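Local coordinates for protein periplasmic beta-glucosidase (Pseudomonas aeruginosa, PDB 6R5U) that probably hydrolyses terminal, non-reducing beta-D-glucosyl residues of beta-glucosides in the periplasm, releasing beta-D-glucose, at residues His580-Arg585 / Arg668-Leu673; Ala639-Ser644 / Arg687-Arg692; Gly250-Asn255 / Gly282-Met287. The protein carries 1 engineered substitution. One frame throughout, in Å; residues are numbered along the deposited sequence.

How the interactions relate
Interaction 3 joins the two strands that close the TIM barrel and ends beside a bound glucose, whereas interactions 1 and 2 belong to the far end of the chain. Interaction 2 pairs two strands of the fibronectin type III-like domain, and interaction 1 sets that domain against a loop of the C-terminal glycosyl hydrolase domain. Strands 672-681 and 686-694 follow each other in the chain, and the nearest atoms of interactions 1 and 2 are about 8 Å apart, without touching. Interaction 3 lies about 37 Å from interaction 1, centre to centre. Across the dimer, however, Arg585 of interaction 1 makes a weak hydrogen bond to the backbone of His256 of the second subunit, next in sequence to Asn255 of that subunit's glucose pocket.

Interaction 1 (His580-Arg585 / Arg668-Leu673); sequences HLNTGR and RPVKEL. With BGC (beta-D-glucopyranose), chain D; BGC (beta-D-glucopyranose), chain B.
Leu581 lays its CD2 methyl against the backbone of Arg668, 3.7 Å from the carbonyl carbon C, where a loop of the C-terminal glycosyl hydrolase family 3 domain meets the turn that leads into a strand of the fibronectin type III-like domain. The carbonyl of Arg668 is tied to the loop through water 1, which donates to Arg668 O and accepts from Asn582 N. Within its own segment, Arg668 NH2 forms a salt bridge with Glu672 OE1 at 2.6 Å, though the hydrogen bond is weak in angle. The side chain of Arg668 lies about 4 Å from that of Asp661, a magnesium ligand. At Pro669 the same Leu581 methyl passes over the ring nitrogen and stays in apolar contact with CD.

Val670 makes the one direct hydrogen bond between the segments: Val670 N gives a nearly straight bond (169°) to His580 O, 3.0 Å away. Its two methyls then part company. CG2 lies over one face of the His580 imidazole, offset toward NE2, in a CH-pi contact 4.3 Å from the ring centroid. CG1 instead touches Asn582 OD1 at 3.5 Å, reached with the Asn582 CG opposite the backbone N (chi1 -155°). The other polar ends of these two loop residues are held elsewhere, His580 ND1 by Tyr577 O and Asn582 ND2 by Lys264 O of the second subunit.

Beyond the contact, Thr583 OG1 accepts from Arg585 N in an ST turn. Arg585, salt-bridged through NE to Glu261 of the second subunit, extends to the sugars, where its NH2 donates to O2 of the chain B glucose at 2.7 Å and NH1 bonds the same oxygen weakly.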
loop_
_atom_site.group_PDB
_atom_site.type_symbol
_atom_site.label_atom_id
_atom_site.label_comp_id
_atom_site.label_asym_id
_atom_site.label_seq_id
_atom_site.Cartn_x
_atom_site.Cartn_y
_atom_site.Cartn_z
ATOM N N HIS A 580 -13.430 -4.783 -2.367
ATOM C CA HIS A 580 -12.211 -5.627 -2.283
ATOM C C HIS A 580 -12.529 -7.040 -2.758
ATOM O O HIS A 580 -13.723 -7.423 -2.779
ATOM C CB HIS A 580 -11.655 -5.629 -0.847
ATOM C CG HIS A 580 -12.646 -6.025 0.194
ATOM N ND1 HIS A 580 -13.355 -5.085 0.934
ATOM C CD2 HIS A 580 -13.090 -7.236 0.598
ATOM C CE1 HIS A 580 -14.168 -5.714 1.773
ATOM N NE2 HIS A 580 -14.025 -7.033 1.574
ATOM N N LEU A 581 -11.481 -7.808 -3.042
ATOM C CA LEU A 581 -11.575 -9.255 -3.357
ATOM C C LEU A 581 -11.790 -10.066 -2.068
ATOM O O LEU A 581 -11.447 -9.580 -0.959
ATOM C CB LEU A 581 -10.305 -9.690 -4.091
ATOM C CG LEU A 581 -9.965 -8.913 -5.363
ATOM C CD1 LEU A 581 -8.835 -9.588 -6.113
ATOM C CD2 LEU A 581 -11.163 -8.803 -6.285
ATOM N N ASN A 582 -12.353 -11.267 -2.188
ATOM C CA ASN A 582 -12.745 -12.076 -1.003
ATOM C C ASN A 582 -11.506 -12.666 -0.322
ATOM O O ASN A 582 -11.511 -12.819 0.901
ATOM C CB ASN A 582 -13.696 -13.203 -1.415
ATOM C CG ASN A 582 -14.580 -13.654 -0.272
ATOM O OD1 ASN A 582 -14.966 -12.835 0.566
ATOM N ND2 ASN A 582 -14.913 -14.936 -0.230
ATOM N N THR A 583 -10.494 -12.986 -1.127
ATOM C CA THR A 583 -9.331 -13.871 -0.814
ATOM C C THR A 583 -9.829 -15.314 -0.669
ATOM O O THR A 583 -11.082 -15.540 -0.718
ATOM C CB THR A 583 -8.574 -13.471 0.461
ATOM O OG1 THR A 583 -9.265 -13.968 1.614
ATOM C CG2 THR A 583 -8.335 -11.987 0.596
ATOM N N GLY A 584 -8.902 -16.246 -0.448
ATOM C CA GLY A 584 -9.212 -17.659 -0.176
ATOM C C GLY A 584 -9.675 -17.888 1.261
ATOM O O GLY A 584 -10.193 -18.995 1.525
ATOM N N ARG A 585 -9.490 -16.908 2.159
ATOM C CA ARG A 585 -9.808 -17.047 3.610
ATOM C C ARG A 585 -10.376 -15.745 4.165
ATOM O O ARG A 585 -9.767 -15.091 5.014
ATOM C CB ARG A 585 -8.554 -17.459 4.376
ATOM C CG ARG A 585 -8.009 -18.792 3.895
ATOM C CD ARG A 585 -6.790 -19.174 4.680
ATOM N NE ARG A 585 -6.188 -20.379 4.151
ATOM C CZ ARG A 585 -5.195 -21.023 4.745
ATOM N NH1 ARG A 585 -4.687 -20.538 5.862
ATOM N NH2 ARG A 585 -4.679 -22.115 4.205
ATOM N N ARG A 668 -13.341 -11.601 -8.656
ATOM C CA ARG A 668 -14.128 -10.356 -8.775
ATOM C C ARG A 668 -14.484 -9.867 -7.373
ATOM O O ARG A 668 -14.492 -10.627 -6.408
ATOM C CB ARG A 668 -15.397 -10.593 -9.608
ATOM C CG ARG A 668 -15.155 -11.172 -11.001
ATOM C CD ARG A 668 -14.832 -10.117 -12.038
ATOM N NE ARG A 668 -15.992 -9.248 -12.217
ATOM C CZ ARG A 668 -16.026 -7.931 -11.982
ATOM N NH1 ARG A 668 -14.949 -7.237 -11.595
ATOM N NH2 ARG A 668 -17.169 -7.299 -12.178
ATOM N N PRO A 669 -14.806 -8.574 -7.217
ATOM C CA PRO A 669 -15.090 -8.024 -5.894
ATOM C C PRO A 669 -16.294 -8.646 -5.182
ATOM O O PRO A 669 -17.190 -9.112 -5.860
ATOM C CB PRO A 669 -15.374 -6.552 -6.206
ATOM C CG PRO A 669 -14.621 -6.289 -7.486
ATOM C CD PRO A 669 -14.845 -7.556 -8.288
ATOM N N VAL A 670 -16.294 -8.605 -3.848
ATOM C CA VAL A 670 -17.421 -9.113 -3.018
ATOM C C VAL A 670 -18.650 -8.320 -3.419
ATOM O O VAL A 670 -19.726 -8.893 -3.412
ATOM C CB VAL A 670 -17.180 -9.031 -1.498
ATOM C CG1 VAL A 670 -15.997 -9.897 -1.109
ATOM C CG2 VAL A 670 -16.968 -7.619 -0.986
ATOM N N LYS A 671 -18.471 -7.061 -3.796
ATOM C CA LYS A 671 -19.578 -6.291 -4.407
ATOM C C LYS A 671 -19.048 -5.031 -5.084
ATOM O O LYS A 671 -17.930 -4.574 -4.774
ATOM C CB LYS A 671 -20.748 -6.061 -3.433
ATOM C CG LYS A 671 -20.455 -5.366 -2.121
ATOM C CD LYS A 671 -21.703 -5.180 -1.315
ATOM C CE LYS A 671 -22.142 -6.488 -0.709
ATOM N NZ LYS A 671 -22.957 -6.266 0.496
ATOM N N GLU A 672 -19.812 -4.570 -6.065
ATOM C CA GLU A 672 -19.519 -3.340 -6.831
ATOM C C GLU A 672 -20.817 -2.535 -6.976
ATOM O O GLU A 672 -21.847 -3.129 -7.342
ATOM C CB GLU A 672 -19.003 -3.619 -8.244
ATOM C CG GLU A 672 -17.676 -4.337 -8.375
ATOM C CD GLU A 672 -17.294 -4.598 -9.843
ATOM O OE1 GLU A 672 -18.003 -5.419 -10.539
ATOM O OE2 GLU A 672 -16.334 -3.942 -10.331
ATOM N N LEU A 673 -20.758 -1.234 -6.721
ATOM C CA LEU A 673 -21.909 -0.324 -6.935
ATOM C C LEU A 673 -22.273 -0.326 -8.427
ATOM O O LEU A 673 -21.389 -0.067 -9.271
ATOM C CB LEU A 673 -21.576 1.101 -6.458
ATOM C CG LEU A 673 -22.757 2.080 -6.468
ATOM C CD1 LEU A 673 -23.751 1.721 -5.388
ATOM C CD2 LEU A 673 -22.300 3.526 -6.306
HETATM C C2 BGC D . -6.735 -24.547 6.512
HETATM C C3 BGC D . -5.958 -24.229 7.831
HETATM C C4 BGC D . -6.985 -23.781 8.914
HETATM C C5 BGC D . -8.216 -24.745 9.027
HETATM C C6 BGC D . -9.352 -24.079 9.846
HETATM C C1 BGC D . -7.653 -25.766 6.758
HETATM O O1 BGC D . -8.131 -26.359 5.532
HETATM O O2 BGC D . -5.912 -24.806 5.365
HETATM O O3 BGC D . -4.871 -23.264 7.681
HETATM O O4 BGC D . -6.312 -23.649 10.184
HETATM O O5 BGC D . -8.636 -25.271 7.716
HETATM O O6 BGC D . -10.385 -25.046 10.082
HETATM C C2 BGC B . -2.363 -23.082 7.062
HETATM C C3 BGC B . -1.054 -23.901 7.155
HETATM C C4 BGC B . -0.739 -24.290 8.606
HETATM C C5 BGC B . -1.913 -25.012 9.284
HETATM C C6 BGC B . -1.562 -25.276 10.769
HETATM C C1 BGC B . -3.547 -23.879 7.699
HETATM O O2 BGC B . -2.515 -22.743 5.670
HETATM O O3 BGC B . 0.074 -23.129 6.749
HETATM O O4 BGC B . 0.444 -25.110 8.638
HETATM O O5 BGC B . -3.102 -24.209 9.045
HETATM O O6 BGC B . -1.397 -26.676 10.993
HETATM O O HOH W 1 -13.204 -12.377 -4.741
#

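Interaction 2 (Ala639-Ser644 / Arg687-Arg692); sequences ARVTLS and REIVFR
Arg640 bends at chi3 (73°) to swing its guanidinium across to Glu688, whose CG stands opposite the backbone N (chi1 158°) with the rest of the chain stretched out to meet it. The resulting salt bridge is gripped side-on and lands on a single oxygen: Arg640 NH2 reaches Glu688 OE1 at 2.8 Å and NE the same atom at 3.1 Å. NE meets OE1 from above the carboxylate plane, NH2 more nearly along the C-O bond, from the same face; OE1 itself lies close to the guanidinium plane. Val690 lies alongside Arg640, its CG2 methyl over a face of the guanidinium and 3.3 Å from NH2. The third nitrogen, NH1, has its own salt bridge to Glu638, which leaves the arginine shared between two acids.

Beneath these charges runs a regular antiparallel pairing of strands 636-645 and 686-694, at an edge of the three-stranded sheet in the fibronectin type III-like sandwich. Three hydrogen-bonded pairs, Ala639-Phe691, Val641-Ile689 and Leu643-Arg687, each contribute two backbone bonds; that from Ala639 N to Phe691 O is 2.7 Å long.

The side chains of these pairs occupy the face opposite Arg640 and Glu688. Val641 and Ile689 lie side by side, while Ile689 CD1 reaches along to Leu643 CB at 3.7 Å. Ala639 and Phe691 touch through their CB atoms, and both pack on Leu657 of the facing strand 651-660; Leu643 and Ile689 rest there on Val655.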
loop_
_atom_site.group_PDB
_atom_site.type_symbol
_atom_site.label_atom_id
_atom_site.label_comp_id
_atom_site.label_asym_id
_atom_site.label_seq_id
_atom_site.Cartn_x
_atom_site.Cartn_y
_atom_site.Cartn_z
ATOM N N ALA A 639 -34.731 -4.944 -11.094
ATOM C CA ALA A 639 -34.616 -5.158 -9.639
ATOM C C ALA A 639 -35.575 -4.188 -8.937
ATOM O O ALA A 639 -35.438 -2.954 -9.126
ATOM C CB ALA A 639 -33.179 -4.982 -9.228
ATOM N N ARG A 640 -36.539 -4.736 -8.205
ATOM C CA ARG A 640 -37.622 -3.944 -7.572
ATOM C C ARG A 640 -37.570 -4.086 -6.052
ATOM O O ARG A 640 -37.373 -5.195 -5.526
ATOM C CB ARG A 640 -39.012 -4.364 -8.053
ATOM C CG ARG A 640 -39.035 -5.042 -9.415
ATOM C CD ARG A 640 -40.451 -5.366 -9.857
ATOM N NE ARG A 640 -41.135 -4.140 -10.241
ATOM C CZ ARG A 640 -41.117 -3.596 -11.460
ATOM N NH1 ARG A 640 -40.459 -4.176 -12.455
ATOM N NH2 ARG A 640 -41.776 -2.469 -11.685
ATOM N N VAL A 641 -37.803 -2.975 -5.383
ATOM C CA VAL A 641 -37.825 -2.910 -3.903
ATOM C C VAL A 641 -38.694 -1.714 -3.521
ATOM O O VAL A 641 -38.729 -0.709 -4.272
ATOM C CB VAL A 641 -36.374 -2.820 -3.402
ATOM C CG1 VAL A 641 -35.753 -1.454 -3.661
ATOM C CG2 VAL A 641 -36.260 -3.202 -1.947
ATOM N N THR A 642 -39.394 -1.805 -2.402
ATOM C CA THR A 642 -40.197 -0.666 -1.907
ATOM C C THR A 642 -39.510 -0.051 -0.694
ATOM O O THR A 642 -39.233 -0.782 0.255
ATOM C CB THR A 642 -41.647 -1.076 -1.673
ATOM O OG1 THR A 642 -42.117 -1.471 -2.962
ATOM C CG2 THR A 642 -42.482 0.064 -1.144
ATOM N N LEU A 643 -39.252 1.258 -0.775
ATOM C CA LEU A 643 -38.647 2.077 0.289
ATOM C C LEU A 643 -39.773 2.825 0.990
ATOM O O LEU A 643 -40.576 3.463 0.303
ATOM C CB LEU A 643 -37.652 3.067 -0.319
ATOM C CG LEU A 643 -37.063 4.076 0.669
ATOM C CD1 LEU A 643 -36.079 3.407 1.616
ATOM C CD2 LEU A 643 -36.422 5.238 -0.072
ATOM N N SER A 644 -39.806 2.771 2.312
ATOM C CA SER A 644 -40.829 3.466 3.121
ATOM C C SER A 644 -40.128 4.239 4.226
ATOM O O SER A 644 -39.146 3.728 4.801
ATOM C CB SER A 644 -41.842 2.508 3.693
ATOM O OG SER A 644 -41.184 1.395 4.276
ATOM N N ARG A 687 -42.189 4.437 -1.908
ATOM C CA ARG A 687 -41.810 4.578 -3.327
ATOM C C ARG A 687 -41.340 3.210 -3.811
ATOM O O ARG A 687 -40.481 2.593 -3.139
ATOM C CB ARG A 687 -40.709 5.627 -3.466
ATOM C CG ARG A 687 -40.172 5.802 -4.879
ATOM C CD ARG A 687 -41.060 6.720 -5.697
ATOM N NE ARG A 687 -40.961 8.077 -5.170
ATOM C CZ ARG A 687 -39.990 8.936 -5.474
ATOM N NH1 ARG A 687 -39.969 10.131 -4.910
ATOM N NH2 ARG A 687 -39.025 8.582 -6.313
ATOM N N GLU A 688 -41.902 2.738 -4.917
ATOM C CA GLU A 688 -41.421 1.498 -5.552
ATOM C C GLU A 688 -40.233 1.921 -6.399
ATOM O O GLU A 688 -40.421 2.766 -7.273
ATOM C CB GLU A 688 -42.444 0.770 -6.425
ATOM C CG GLU A 688 -41.743 -0.144 -7.435
ATOM C CD GLU A 688 -42.462 -1.383 -7.931
ATOM O OE1 GLU A 688 -42.517 -1.566 -9.178
ATOM O OE2 GLU A 688 -42.906 -2.188 -7.081
ATOM N N ILE A 689 -39.075 1.330 -6.131
ATOM C CA ILE A 689 -37.831 1.638 -6.866
ATOM C C ILE A 689 -37.592 0.510 -7.858
ATOM O O ILE A 689 -37.731 -0.661 -7.489
ATOM C CB ILE A 689 -36.690 1.832 -5.869
ATOM C CG1 ILE A 689 -36.911 3.140 -5.101
ATOM C CG2 ILE A 689 -35.352 1.789 -6.580
ATOM C CD1 ILE A 689 -36.227 3.191 -3.773
ATOM N N VAL A 690 -37.289 0.887 -9.094
ATOM C CA VAL A 690 -36.986 -0.074 -10.182
ATOM C C VAL A 690 -35.592 0.270 -10.692
ATOM O O VAL A 690 -35.402 1.389 -11.167
ATOM C CB VAL A 690 -38.051 -0.012 -11.292
ATOM C CG1 VAL A 690 -37.739 -0.978 -12.415
ATOM C CG2 VAL A 690 -39.447 -0.263 -10.743
ATOM N N PHE A 691 -34.651 -0.657 -10.539
ATOM C CA PHE A 691 -33.329 -0.616 -11.217
ATOM C C PHE A 691 -33.363 -1.547 -12.423
ATOM O O PHE A 691 -33.932 -2.652 -12.357
ATOM C CB PHE A 691 -32.205 -1.068 -10.296
ATOM C CG PHE A 691 -32.080 -0.269 -9.027
ATOM C CD1 PHE A 691 -31.465 0.966 -9.023
ATOM C CD2 PHE A 691 -32.568 -0.766 -7.834
ATOM C CE1 PHE A 691 -31.330 1.687 -7.846
ATOM C CE2 PHE A 691 -32.437 -0.042 -6.657
ATOM C CZ PHE A 691 -31.805 1.177 -6.662
ATOM N N ARG A 692 -32.785 -1.075 -13.512
ATOM C CA ARG A 692 -32.686 -1.822 -14.785
ATOM C C ARG A 692 -31.257 -2.348 -14.867
ATOM O O ARG A 692 -30.337 -1.533 -14.722
ATOM C CB ARG A 692 -32.984 -0.931 -15.997
ATOM C CG ARG A 692 -34.127 0.067 -15.842
ATOM C CD ARG A 692 -34.581 0.571 -17.207
ATOM N NE ARG A 692 -34.892 -0.549 -18.089
ATOM C CZ ARG A 692 -35.996 -1.288 -18.011
ATOM N NH1 ARG A 692 -36.921 -1.012 -17.109
ATOM N NH2 ARG A 692 -36.175 -2.305 -18.837
#

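Interaction 3 (Gly250-Asn255 / Gly282-Met287); sequences GLTISN and GVDMNM. Engineered in segment 250-255: Asn255 (natural residue Asp). With BGC (beta-D-glucopyranose), chain C.
Ile253 and Met285 form a single backbone bridge between neighbouring barrel strands, a deeply buried contact at the seam where strand 251-253 meets strand 286-287. Ser254 N donates straight to Met285 O at 2.9 Å, and Met285 N bonds to Thr252 O. Thr252 is held through its backbone and its hydroxyl. Its OG1, set between the backbone N and the carbonyl carbon (chi1 50°), donates a hydrogen bond to Gly282 O at 2.6 Å and accepts from Asp284 N at 2.9 Å. Asp284 answers by taking Thr252 N on OD2, 3.1 Å away and met from above the carboxylate plane. That buried acid is also salt-bridged to Arg243 and Arg312.

The two strands are the seventh and eighth of a TIM barrel, linked by a beta-alpha-beta crossover through helix 271-281, and their pairing closes the ring. Gly282, with positive phi, ends that helix as the C-prime residue of a Schellman motif.

Ile253 and Met285 lie side by side, pointing the same way, and Ile253 CG2 touches the Met287 methyl CE at 3.9 Å; all three pack on Leu25. Water 2 joins Ser254 O, Ser254 OG and Met285 O. Past the bridge the segments line the pocket of the chain C glucose, which Asp79, Lys176, Arg137 and His177 bind: Met287 SD lies 3.7 Å from its C6, and OD1 of the engineered Asn255 is 3.6 Å from its C1.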
loop_
_atom_site.group_PDB
_atom_site.type_symbol
_atom_site.label_atom_id
_atom_site.label_comp_id
_atom_site.label_asym_id
_atom_site.label_seq_id
_atom_site.Cartn_x
_atom_site.Cartn_y
_atom_site.Cartn_z
ATOM N N GLY A 250 -9.440 16.433 -28.269
ATOM C CA GLY A 250 -9.194 17.753 -27.679
ATOM C C GLY A 250 -7.736 17.987 -27.386
ATOM O O GLY A 250 -6.845 17.445 -28.089
ATOM N N LEU A 251 -7.507 18.780 -26.348
ATOM C CA LEU A 251 -6.197 19.363 -26.003
ATOM C C LEU A 251 -5.602 18.630 -24.790
ATOM O O LEU A 251 -6.329 18.401 -23.789
ATOM C CB LEU A 251 -6.463 20.843 -25.713
ATOM C CG LEU A 251 -5.244 21.657 -25.317
ATOM C CD1 LEU A 251 -4.353 21.897 -26.521
ATOM C CD2 LEU A 251 -5.656 22.969 -24.695
ATOM N N THR A 252 -4.312 18.300 -24.845
ATOM C CA THR A 252 -3.568 17.776 -23.675
ATOM C C THR A 252 -2.689 18.875 -23.083
ATOM O O THR A 252 -1.963 19.561 -23.840
ATOM C CB THR A 252 -2.710 16.556 -24.019
ATOM O OG1 THR A 252 -1.914 16.854 -25.172
ATOM C CG2 THR A 252 -3.562 15.328 -24.244
ATOM N N ILE A 253 -2.734 18.999 -21.762
ATOM C CA ILE A 253 -1.986 20.028 -20.992
ATOM C C ILE A 253 -1.111 19.309 -19.968
ATOM O O ILE A 253 -1.652 18.510 -19.197
ATOM C CB ILE A 253 -2.977 20.994 -20.322
ATOM C CG1 ILE A 253 -3.881 21.654 -21.361
ATOM C CG2 ILE A 253 -2.249 22.027 -19.493
ATOM C CD1 ILE A 253 -5.008 22.463 -20.774
ATOM N N SER A 254 0.176 19.623 -19.924
ATOM C CA SER A 254 1.094 19.120 -18.882
ATOM C C SER A 254 0.805 19.850 -17.573
ATOM O O SER A 254 0.314 20.987 -17.600
ATOM C CB SER A 254 2.523 19.275 -19.265
ATOM O OG SER A 254 2.943 20.603 -19.031
ATOM N N ASN A 255 1.116 19.208 -16.458
ATOM C CA ASN A 255 0.980 19.812 -15.111
ATOM C C ASN A 255 2.188 20.730 -14.947
ATOM O O ASN A 255 3.111 20.645 -15.771
ATOM C CB ASN A 255 0.853 18.726 -14.031
ATOM C CG ASN A 255 -0.012 19.114 -12.849
ATOM O OD1 ASN A 255 0.068 20.224 -12.343
ATOM N ND2 ASN A 255 -0.781 18.171 -12.335
ATOM N N GLY A 282 2.558 12.855 -26.649
ATOM C CA GLY A 282 1.251 13.473 -26.964
ATOM C C GLY A 282 0.846 14.575 -25.994
ATOM O O GLY A 282 -0.384 14.817 -25.883
ATOM N N VAL A 283 1.814 15.272 -25.385
ATOM C CA VAL A 283 1.558 16.532 -24.638
ATOM C C VAL A 283 1.590 17.733 -25.596
ATOM O O VAL A 283 2.672 18.047 -26.117
ATOM C CB VAL A 283 2.573 16.720 -23.498
ATOM C CG1 VAL A 283 2.303 18.016 -22.759
ATOM C CG2 VAL A 283 2.558 15.558 -22.531
ATOM N N ASP A 284 0.463 18.426 -25.728
ATOM C CA ASP A 284 0.272 19.563 -26.657
ATOM C C ASP A 284 0.784 20.848 -26.017
ATOM O O ASP A 284 1.548 21.568 -26.654
ATOM C CB ASP A 284 -1.206 19.761 -26.991
ATOM C CG ASP A 284 -1.808 18.592 -27.745
ATOM O OD1 ASP A 284 -1.036 17.813 -28.370
ATOM O OD2 ASP A 284 -3.033 18.462 -27.690
ATOM N N MET A 285 0.357 21.109 -24.789
ATOM C CA MET A 285 0.536 22.421 -24.138
ATOM C C MET A 285 1.364 22.241 -22.866
ATOM O O MET A 285 1.186 21.253 -22.139
ATOM C CB MET A 285 -0.840 23.016 -23.867
ATOM C CG MET A 285 -0.854 24.390 -23.270
ATOM S SD MET A 285 -2.427 25.251 -23.652
ATOM C CE MET A 285 -1.806 26.514 -24.763
ATOM N N ASN A 286 2.257 23.187 -22.643
ATOM C CA ASN A 286 3.368 23.110 -21.671
ATOM C C ASN A 286 3.205 24.217 -20.620
ATOM O O ASN A 286 3.281 25.407 -20.963
ATOM C CB ASN A 286 4.668 23.216 -22.453
ATOM C CG ASN A 286 5.879 23.190 -21.559
ATOM O OD1 ASN A 286 5.850 22.541 -20.521
ATOM N ND2 ASN A 286 6.929 23.881 -21.971
ATOM N N MET A 287 2.975 23.829 -19.373
ATOM C CA MET A 287 2.685 24.767 -18.267
ATOM C C MET A 287 4.003 25.263 -17.657
ATOM O O MET A 287 4.811 24.423 -17.243
ATOM C CB MET A 287 1.818 24.072 -17.211
ATOM C CG MET A 287 1.112 25.027 -16.268
ATOM S SD MET A 287 0.051 24.166 -15.088
ATOM C CE MET A 287 -1.366 23.801 -16.114
HETATM C C2 BGC C . -1.777 21.187 -9.211
HETATM C C3 BGC C . -2.819 21.018 -10.329
HETATM C C4 BGC C . -3.248 22.362 -10.919
HETATM C C5 BGC C . -1.999 23.089 -11.436
HETATM C C6 BGC C . -2.308 24.402 -12.200
HETATM C C1 BGC C . -0.670 22.241 -9.516
HETATM O O2 BGC C . -1.176 19.896 -8.959
HETATM O O3 BGC C . -3.996 20.349 -9.879
HETATM O O4 BGC C . -4.228 22.174 -11.942
HETATM O O5 BGC C . -1.126 23.347 -10.319
HETATM O O6 BGC C . -3.067 25.362 -11.426
HETATM O O HOH W 2 0.988 22.178 -19.829
#